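Local coordinates for histidine-rich glycoprotein (Oryctolagus cuniculus, PDB 4CCV) that acts as a plasma adapter that binds heparin, heparan sulfate, heme, plasminogen, thrombospondin and divalent metal ions, and is implicated in regulating coagulation, fibrinolysis and angiogenesis, seen here as its second cystatin domain, at residues 4-15 / 37-47. Sequence-based numbering, arbitrary orientation.
Sequences LFDFIEDTEPFR and VDRVERVTRVK
Leu-4 and Lys-47 form the first hydrogen-bonded pair of two antiparallel strands, a worked example of how an edge strand is held by its backbone while its side chains sort onto two faces. On one face the Phe-5 ring meets Thr-44, its CE2 lying 3.5 Å from the CG2 methyl, and Phe-7 runs alongside the same threonine, its CE1 close to OG1. On the other face Asp-6 answers Arg-45 in a side-on salt bridge: NE reaches OD1 at 3.1 Å and NH2 reaches OD2 at 2.8 Å, each oxygen using its syn lone pair, with the two planes only 15° apart. A bend at chi3 (66°) swings the guanidinium of Arg-45 edge-on to the carboxylate, with Ile-8 CD1 over one guanidinium face and Lys-47 CD over the other, both offset toward the rim. The backbone pairing runs on to Ile-8, whose N bonds to Val-43 O, while a water bridges Ile-8 O and Val-43 N, continuing the pairing by one solvent-mediated step. This is the cystatin fold, an antiparallel sheet wrapped around helix 15-27, and residues 8-15 lead from its edge strand into that helix. Thr-11 sets its CB 3.7 Å from Val-40 CG1 and its CG2 against Val-43 CG2. Phe-14 then receives Val-43 CG1 squarely over its ring, 3.9 Å from the centroid, and also meets the ring of Tyr-54. Finally Arg-15, extended from CG to NE, grips Asp-38 O end-on with NH1 and NH2 (2.9 Å from NH2), both from one side of the carbonyl plane, with Val-37 CG1 over a guanidinium face; the Asp-38 carboxylate pairs instead with Arg-61, near the bound glutathione.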
# COMPACT_ATOMS: atom_id res chain seq x y z
N LEU A 4 4.84 19.10 -10.34
CA LEU A 4 4.03 19.52 -9.22
C LEU A 4 3.82 18.34 -8.27
O LEU A 4 3.39 17.26 -8.70
CB LEU A 4 2.69 20.12 -9.68
CG LEU A 4 2.62 21.44 -10.52
CD1 LEU A 4 3.56 21.59 -11.71
CD2 LEU A 4 1.21 21.68 -11.10
N PHE A 5 4.08 18.56 -6.98
CA PHE A 5 4.01 17.57 -5.92
C PHE A 5 2.95 18.09 -4.94
O PHE A 5 2.99 19.25 -4.48
CB PHE A 5 5.39 17.44 -5.28
CG PHE A 5 5.44 16.65 -4.02
CD1 PHE A 5 5.07 17.24 -2.80
CD2 PHE A 5 5.87 15.36 -4.01
CE1 PHE A 5 5.16 16.55 -1.60
CE2 PHE A 5 5.97 14.66 -2.80
CZ PHE A 5 5.61 15.24 -1.60
N ASP A 6 1.94 17.28 -4.68
CA ASP A 6 0.93 17.65 -3.65
C ASP A 6 0.20 16.45 -3.12
O ASP A 6 0.57 15.33 -3.45
CB ASP A 6 -0.01 18.71 -4.17
CG ASP A 6 -0.99 18.20 -5.26
OD1 ASP A 6 -0.88 17.11 -5.83
OD2 ASP A 6 -1.91 18.98 -5.55
N PHE A 7 -0.77 16.67 -2.24
CA PHE A 7 -1.45 15.56 -1.52
C PHE A 7 -2.92 15.58 -1.80
O PHE A 7 -3.51 16.65 -1.95
CB PHE A 7 -1.22 15.69 -0.02
CG PHE A 7 0.23 15.57 0.34
CD1 PHE A 7 0.87 14.33 0.35
CD2 PHE A 7 0.99 16.70 0.59
CE1 PHE A 7 2.24 14.24 0.66
CE2 PHE A 7 2.33 16.62 0.91
CZ PHE A 7 2.97 15.38 0.92
N ILE A 8 -3.53 14.40 -1.85
CA ILE A 8 -4.97 14.30 -2.02
C ILE A 8 -5.57 14.07 -0.61
O ILE A 8 -5.24 13.09 0.02
CB ILE A 8 -5.30 13.12 -2.94
CG1 ILE A 8 -4.46 13.18 -4.19
CG2 ILE A 8 -6.82 13.09 -3.26
CD1 ILE A 8 -4.66 14.43 -5.01
N GLU A 9 -6.41 14.97 -0.14
CA GLU A 9 -7.01 14.91 1.19
C GLU A 9 -8.04 13.77 1.30
O GLU A 9 -8.03 13.07 2.27
CB GLU A 9 -7.71 16.24 1.57
CG GLU A 9 -6.84 17.50 1.55
CD GLU A 9 -5.50 17.34 2.26
OE1 GLU A 9 -5.47 16.89 3.43
OE2 GLU A 9 -4.46 17.66 1.63
N ASP A 10 -8.89 13.58 0.29
CA ASP A 10 -9.86 12.48 0.31
C ASP A 10 -9.29 11.19 -0.29
O ASP A 10 -9.30 11.00 -1.48
CB ASP A 10 -11.13 12.88 -0.43
CG ASP A 10 -12.20 11.80 -0.38
OD1 ASP A 10 -12.15 10.90 0.51
OD2 ASP A 10 -13.10 11.89 -1.25
N THR A 11 -8.83 10.30 0.57
CA THR A 11 -8.12 9.10 0.16
C THR A 11 -9.04 7.91 -0.14
O THR A 11 -8.63 6.96 -0.80
CB THR A 11 -7.07 8.70 1.23
OG1 THR A 11 -7.72 8.44 2.49
CG2 THR A 11 -6.04 9.80 1.40
N GLU A 12 -10.29 7.96 0.31
CA GLU A 12 -11.18 6.81 0.12
C GLU A 12 -11.34 6.32 -1.33
O GLU A 12 -11.47 5.13 -1.55
CB GLU A 12 -12.56 7.07 0.72
CG GLU A 12 -13.50 5.85 0.64
CD GLU A 12 -14.47 5.90 -0.56
OE1 GLU A 12 -14.26 6.69 -1.52
OE2 GLU A 12 -15.48 5.14 -0.53
N PRO A 13 -11.34 7.21 -2.31
CA PRO A 13 -11.33 6.71 -3.69
C PRO A 13 -10.07 5.91 -4.12
O PRO A 13 -10.07 5.32 -5.21
CB PRO A 13 -11.47 8.00 -4.52
CG PRO A 13 -12.06 9.00 -3.58
CD PRO A 13 -11.37 8.67 -2.28
N PHE A 14 -9.04 5.86 -3.26
CA PHE A 14 -7.81 5.12 -3.56
C PHE A 14 -7.84 3.77 -2.89
O PHE A 14 -6.91 2.99 -3.06
CB PHE A 14 -6.60 5.96 -3.18
CG PHE A 14 -6.42 7.12 -4.11
CD1 PHE A 14 -5.71 6.96 -5.29
CD2 PHE A 14 -7.05 8.31 -3.86
CE1 PHE A 14 -5.57 8.04 -6.17
CE2 PHE A 14 -6.96 9.37 -4.75
CZ PHE A 14 -6.22 9.24 -5.91
N ARG A 15 -8.91 3.46 -2.17
CA ARG A 15 -8.96 2.20 -1.45
C ARG A 15 -8.93 1.00 -2.36
O ARG A 15 -8.21 0.05 -2.13
CB ARG A 15 -10.17 2.08 -0.49
CG ARG A 15 -9.90 0.91 0.44
CD ARG A 15 -10.93 0.75 1.56
NE ARG A 15 -10.49 -0.39 2.36
CZ ARG A 15 -9.83 -0.31 3.51
NH1 ARG A 15 -9.57 0.86 4.08
NH2 ARG A 15 -9.47 -1.44 4.11
N VAL A 37 -5.69 -4.98 3.27
CA VAL A 37 -5.44 -3.57 3.49
C VAL A 37 -6.14 -3.19 4.76
O VAL A 37 -7.32 -3.60 4.97
CB VAL A 37 -6.05 -2.72 2.30
CG1 VAL A 37 -6.02 -1.23 2.64
CG2 VAL A 37 -5.22 -3.05 1.08
N ASP A 38 -5.43 -2.43 5.61
CA ASP A 38 -5.99 -1.91 6.85
C ASP A 38 -6.59 -0.52 6.47
O ASP A 38 -7.81 -0.44 6.27
CB ASP A 38 -4.94 -1.86 7.96
CG ASP A 38 -5.55 -1.60 9.34
OD1 ASP A 38 -6.75 -1.20 9.39
OD2 ASP A 38 -4.84 -1.80 10.36
N ARG A 39 -5.77 0.53 6.36
CA ARG A 39 -6.25 1.90 6.06
C ARG A 39 -5.37 2.47 4.95
O ARG A 39 -4.15 2.19 4.94
CB ARG A 39 -6.08 2.87 7.23
CG ARG A 39 -6.91 2.56 8.45
CD ARG A 39 -6.75 3.55 9.59
NE ARG A 39 -7.44 2.96 10.76
CZ ARG A 39 -6.84 2.49 11.88
NH1 ARG A 39 -5.53 2.62 12.07
NH2 ARG A 39 -7.56 1.95 12.86
N VAL A 40 -5.96 3.27 4.07
CA VAL A 40 -5.19 4.14 3.20
C VAL A 40 -4.71 5.30 4.05
O VAL A 40 -5.54 5.96 4.67
CB VAL A 40 -6.04 4.63 1.99
CG1 VAL A 40 -5.22 5.55 1.10
CG2 VAL A 40 -6.46 3.45 1.16
N GLU A 41 -3.39 5.51 4.14
CA GLU A 41 -2.81 6.47 5.08
C GLU A 41 -2.51 7.85 4.49
O GLU A 41 -2.64 8.86 5.19
CB GLU A 41 -1.50 5.89 5.65
CG GLU A 41 -1.65 4.46 6.19
CD GLU A 41 -2.01 4.39 7.65
OE1 GLU A 41 -1.78 5.41 8.31
OE2 GLU A 41 -2.45 3.32 8.16
N ARG A 42 -2.18 7.90 3.21
CA ARG A 42 -1.72 9.11 2.54
C ARG A 42 -1.69 8.87 1.03
O ARG A 42 -1.37 7.78 0.56
CB ARG A 42 -0.30 9.45 3.08
CG ARG A 42 0.26 10.71 2.45
CD ARG A 42 1.56 11.16 3.08
NE ARG A 42 2.60 10.17 2.88
CZ ARG A 42 3.87 10.34 3.20
NH1 ARG A 42 4.30 11.47 3.76
NH2 ARG A 42 4.71 9.35 2.94
N VAL A 43 -2.02 9.89 0.26
CA VAL A 43 -1.91 9.81 -1.19
C VAL A 43 -1.24 11.09 -1.68
O VAL A 43 -1.69 12.22 -1.38
CB VAL A 43 -3.27 9.70 -1.88
CG1 VAL A 43 -3.16 9.74 -3.41
CG2 VAL A 43 -4.06 8.47 -1.39
N THR A 44 -0.15 10.88 -2.38
CA THR A 44 0.67 11.96 -2.95
C THR A 44 0.53 11.92 -4.47
O THR A 44 0.46 10.84 -5.04
CB THR A 44 2.15 11.68 -2.66
OG1 THR A 44 2.33 11.59 -1.27
CG2 THR A 44 3.03 12.80 -3.18
N ARG A 45 0.34 13.08 -5.08
CA ARG A 45 0.16 13.18 -6.54
C ARG A 45 1.40 13.90 -7.07
O ARG A 45 1.82 14.93 -6.55
CB ARG A 45 -1.08 13.95 -6.93
CG ARG A 45 -1.25 14.17 -8.45
CD ARG A 45 -2.63 14.74 -8.71
NE ARG A 45 -2.66 16.06 -8.11
CZ ARG A 45 -3.69 16.89 -8.15
NH1 ARG A 45 -4.82 16.56 -8.77
NH2 ARG A 45 -3.57 18.08 -7.57
N VAL A 46 2.01 13.35 -8.10
CA VAL A 46 3.10 14.05 -8.78
C VAL A 46 2.70 14.13 -10.24
O VAL A 46 2.39 13.11 -10.85
CB VAL A 46 4.41 13.29 -8.64
CG1 VAL A 46 5.52 14.04 -9.35
CG2 VAL A 46 4.78 13.10 -7.17
N LYS A 47 2.69 15.33 -10.78
CA LYS A 47 2.18 15.59 -12.12
C LYS A 47 3.39 16.08 -12.86
O LYS A 47 4.05 17.06 -12.42
CB LYS A 47 1.17 16.72 -12.15
CG LYS A 47 -0.17 16.30 -11.62
CD LYS A 47 -1.16 17.45 -11.71
CE LYS A 47 -1.45 17.74 -13.17
NZ LYS A 47 -2.85 18.24 -13.39
O HOH W 1 -3.28 12.14 1.63